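PDB 2P3W: probable serine protease HTRA3 from Homo sapiens, which is probably a serine protease of the HtrA family, whose PDZ domain binds peptides by their hydrophobic C-terminal tails. Local coordinates for residues V60-R65 with Q74-T79. Numbering follows the deposited sequence.
Sequences VKVNGR and QEAVLT
Val-62 and Ala-76 meet where a beta hairpin of the PDZ fold lies against the helix 70-79, a small worked example of how the direct contact between a sheet and a helix can converge on one methyl group, here that of Ala-76, met by Val-62 and Arg-65. The apolar part is compact: CG2 of Val-62 approaches CB of Ala-76 at 4.0 Å, and with so short a side chain on the helix the two CA atoms come within 7.6 Å. Val-62 reaches across because CG2 stands anti to its backbone N, while both residues are buried and Val-62 also packs on Leu-67 and Leu-85.

The backbone supplies the second element. Residues Val-62 to Arg-65 form a type I' turn, closed by paired bonds: Val-62 N to Arg-65 O and Arg-65 N to Val-62 O, each 2.9 Å. Gly-64 takes a positive phi of 82° in the second corner position of the turn.

Charge and polarity occupy the outer side. The chain of Arg-65 bends at chi3 (-51°), which folds the guanidinium back over its own turn, with Val-62 O 3.8 Å above the centre of one face. Arg-65 NH2 makes a salt bridge with Glu-80, just past the helix, and Asn-63 ND2 hydrogen-bonds the other carboxylate oxygen of Glu-80, so one acidic residue ties the turn to the helix end. On the helix, Thr-79 OG1 donates to Glu-75 O at 2.8 Å from above the carbonyl plane. The guanidinium presents its edge to the helix, with NH2 of Arg-65 4.2 Å from the methyl CB of Ala-76.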
ATOM      1  N   VAL A  60     -14.275  -7.699  11.229  1.00 17.41           N
ATOM      2  CA  VAL A  60     -14.573  -8.049  12.612  1.00 17.12           C
ATOM      3  C   VAL A  60     -14.193  -9.469  13.057  1.00 17.27           C
ATOM      4  O   VAL A  60     -14.021  -9.698  14.246  1.00 19.22           O
ATOM      5  CB  VAL A  60     -16.037  -7.737  12.963  1.00 21.29           C
ATOM      6  CG1 VAL A  60     -16.287  -6.228  12.780  1.00 19.72           C
ATOM      7  CG2 VAL A  60     -16.995  -8.542  12.107  1.00 24.56           C
ATOM      8  N   LYS A  61     -14.044 -10.403  12.118  1.00 16.74           N
ATOM      9  CA  LYS A  61     -13.596 -11.751  12.424  1.00 19.48           C
ATOM     10  C   LYS A  61     -12.749 -12.311  11.297  1.00 16.93           C
ATOM     11  O   LYS A  61     -12.876 -11.899  10.143  1.00 18.28           O
ATOM     12  CB  LYS A  61     -14.786 -12.692  12.641  1.00 23.57           C
ATOM     13  CG  LYS A  61     -15.581 -12.401  13.887  1.00 25.81           C
ATOM     14  CD  LYS A  61     -16.567 -13.537  14.197  1.00 25.73           C
ATOM     15  CE  LYS A  61     -17.237 -13.322  15.551  1.00 32.32           C
ATOM     16  NZ  LYS A  61     -16.295 -13.593  16.686  1.00 40.70           N
ATOM     17  N   VAL A  62     -11.848 -13.212  11.662  1.00 18.73           N
ATOM     18  CA  VAL A  62     -11.069 -13.978  10.692  1.00 17.18           C
ATOM     19  C   VAL A  62     -11.160 -15.451  11.079  1.00 18.42           C
ATOM     20  O   VAL A  62     -10.868 -15.817  12.217  1.00 19.61           O
ATOM     21  CB  VAL A  62      -9.604 -13.502  10.613  1.00 18.90           C
ATOM     22  CG1 VAL A  62      -8.917 -13.501  11.983  1.00 20.36           C
ATOM     23  CG2 VAL A  62      -8.800 -14.342   9.626  1.00 20.59           C
ATOM     24  N   ASN A  63     -11.622 -16.276  10.139  1.00 21.78           N
ATOM     25  CA  ASN A  63     -11.804 -17.715  10.383  1.00 23.20           C
ATOM     26  C   ASN A  63     -12.574 -17.961  11.697  1.00 24.29           C
ATOM     27  O   ASN A  63     -12.286 -18.884  12.469  1.00 25.84           O
ATOM     28  CB  ASN A  63     -10.436 -18.425  10.292  1.00 21.87           C
ATOM     29  CG  ASN A  63      -9.863 -18.404   8.874  1.00 25.78           C
ATOM     30  OD1 ASN A  63     -10.602 -18.275   7.890  1.00 20.78           O
ATOM     31  ND2 ASN A  63      -8.544 -18.536   8.751  1.00 27.50           N
ATOM     32  N   GLY A  64     -13.594 -17.139  11.930  1.00 19.43           N
ATOM     33  CA  GLY A  64     -14.422 -17.249  13.138  1.00 24.21           C
ATOM     34  C   GLY A  64     -13.903 -16.606  14.419  1.00 28.97           C
ATOM     35  O   GLY A  64     -14.592 -16.607  15.432  1.00 30.95           O
ATOM     36  N   ARG A  65     -12.702 -16.052  14.395  1.00 22.07           N
ATOM     37  CA  ARG A  65     -12.118 -15.448  15.574  1.00 20.34           C
ATOM     38  C   ARG A  65     -12.304 -13.947  15.579  1.00 26.77           C
ATOM     39  O   ARG A  65     -12.018 -13.286  14.579  1.00 23.07           O
ATOM     40  CB  ARG A  65     -10.638 -15.757  15.629  1.00 26.79           C
ATOM     41  CG  ARG A  65     -10.335 -17.229  15.668  1.00 28.45           C
ATOM     42  CD  ARG A  65      -8.900 -17.456  16.044  1.00 26.81           C
ATOM     43  NE  ARG A  65      -8.024 -16.643  15.198  1.00 30.63           N
ATOM     44  CZ  ARG A  65      -7.609 -16.978  13.983  1.00 30.67           C
ATOM     45  NH1 ARG A  65      -7.961 -18.135  13.431  1.00 30.28           N
ATOM     46  NH2 ARG A  65      -6.818 -16.145  13.324  1.00 37.19           N
ATOM     47  N   GLN A  74      -2.548  -8.874  11.048  1.00 17.81           N
ATOM     48  CA  GLN A  74      -1.179  -9.103  10.559  1.00 19.01           C
ATOM     49  C   GLN A  74      -0.746 -10.567  10.795  1.00 18.06           C
ATOM     50  O   GLN A  74      -0.207 -11.221   9.892  1.00 18.06           O
ATOM     51  CB  GLN A  74      -0.207  -8.150  11.253  1.00 19.94           C
ATOM     52  CG  GLN A  74       1.150  -8.132  10.592  1.00 27.03           C
ATOM     53  CD  GLN A  74       2.156  -7.265  11.313  1.00 31.71           C
ATOM     54  OE1 GLN A  74       1.790  -6.373  12.091  1.00 41.81           O
ATOM     55  NE2 GLN A  74       3.443  -7.526  11.070  1.00 32.14           N
ATOM     56  N   GLU A  75      -0.990 -11.090  11.992  1.00 19.91           N
ATOM     57  CA  GLU A  75      -0.591 -12.463  12.319  1.00 17.43           C
ATOM     58  C   GLU A  75      -1.379 -13.475  11.468  1.00 17.72           C
ATOM     59  O   GLU A  75      -0.826 -14.466  10.989  1.00 17.75           O
ATOM     60  CB  GLU A  75      -0.778 -12.742  13.818  1.00 20.83           C
ATOM     61  CG  GLU A  75      -0.541 -14.185  14.273  1.00 30.13           C
ATOM     62  CD  GLU A  75       0.917 -14.561  14.422  1.00 38.93           C
ATOM     63  OE1 GLU A  75       1.785 -13.948  13.755  1.00 42.97           O
ATOM     64  OE2 GLU A  75       1.195 -15.485  15.238  1.00 47.88           O
ATOM     65  N   ALA A  76      -2.672 -13.236  11.285  1.00 17.20           N
ATOM     66  CA  ALA A  76      -3.485 -14.126  10.417  1.00 18.05           C
ATOM     67  C   ALA A  76      -3.006 -14.150   8.969  1.00 16.81           C
ATOM     68  O   ALA A  76      -2.905 -15.214   8.356  1.00 16.48           O
ATOM     69  CB  ALA A  76      -4.926 -13.759  10.483  1.00 17.69           C
ATOM     70  N   VAL A  77      -2.699 -12.986   8.413  1.00 15.87           N
ATOM     71  CA  VAL A  77      -2.149 -12.896   7.056  1.00 16.32           C
ATOM     72  C   VAL A  77      -0.830 -13.669   6.913  1.00 16.60           C
ATOM     73  O   VAL A  77      -0.552 -14.266   5.890  1.00 18.86           O
ATOM     74  CB  VAL A  77      -1.961 -11.426   6.651  1.00 17.55           C
ATOM     75  CG1 VAL A  77      -1.260 -11.304   5.374  1.00 16.79           C
ATOM     76  CG2 VAL A  77      -3.308 -10.743   6.558  1.00 18.46           C
ATOM     77  N   LEU A  78      -0.048 -13.662   7.966  1.00 18.14           N
ATOM     78  CA  LEU A  78       1.253 -14.324   7.979  1.00 21.40           C
ATOM     79  C   LEU A  78       1.122 -15.822   8.094  1.00 22.39           C
ATOM     80  O   LEU A  78       2.013 -16.553   7.642  1.00 23.91           O
ATOM     81  CB  LEU A  78       2.046 -13.786   9.177  1.00 20.45           C
ATOM     82  CG  LEU A  78       3.482 -14.251   9.394  1.00 25.86           C
ATOM     83  CD1 LEU A  78       4.385 -13.914   8.186  1.00 26.12           C
ATOM     84  CD2 LEU A  78       4.023 -13.639  10.682  1.00 28.93           C
ATOM     85  N   THR A  79       0.034 -16.293   8.708  1.00 19.27           N
ATOM     86  CA  THR A  79      -0.040 -17.689   9.139  1.00 16.87           C
ATOM     87  C   THR A  79      -1.125 -18.581   8.511  1.00 19.52           C
ATOM     88  O   THR A  79      -0.966 -19.817   8.485  1.00 22.81           O
ATOM     89  CB  THR A  79      -0.148 -17.782  10.693  1.00 23.06           C
ATOM     90  OG1 THR A  79      -1.358 -17.175  11.142  1.00 32.02           O
ATOM     91  CG2 THR A  79       1.012 -17.080  11.358  1.00 20.51           C
TER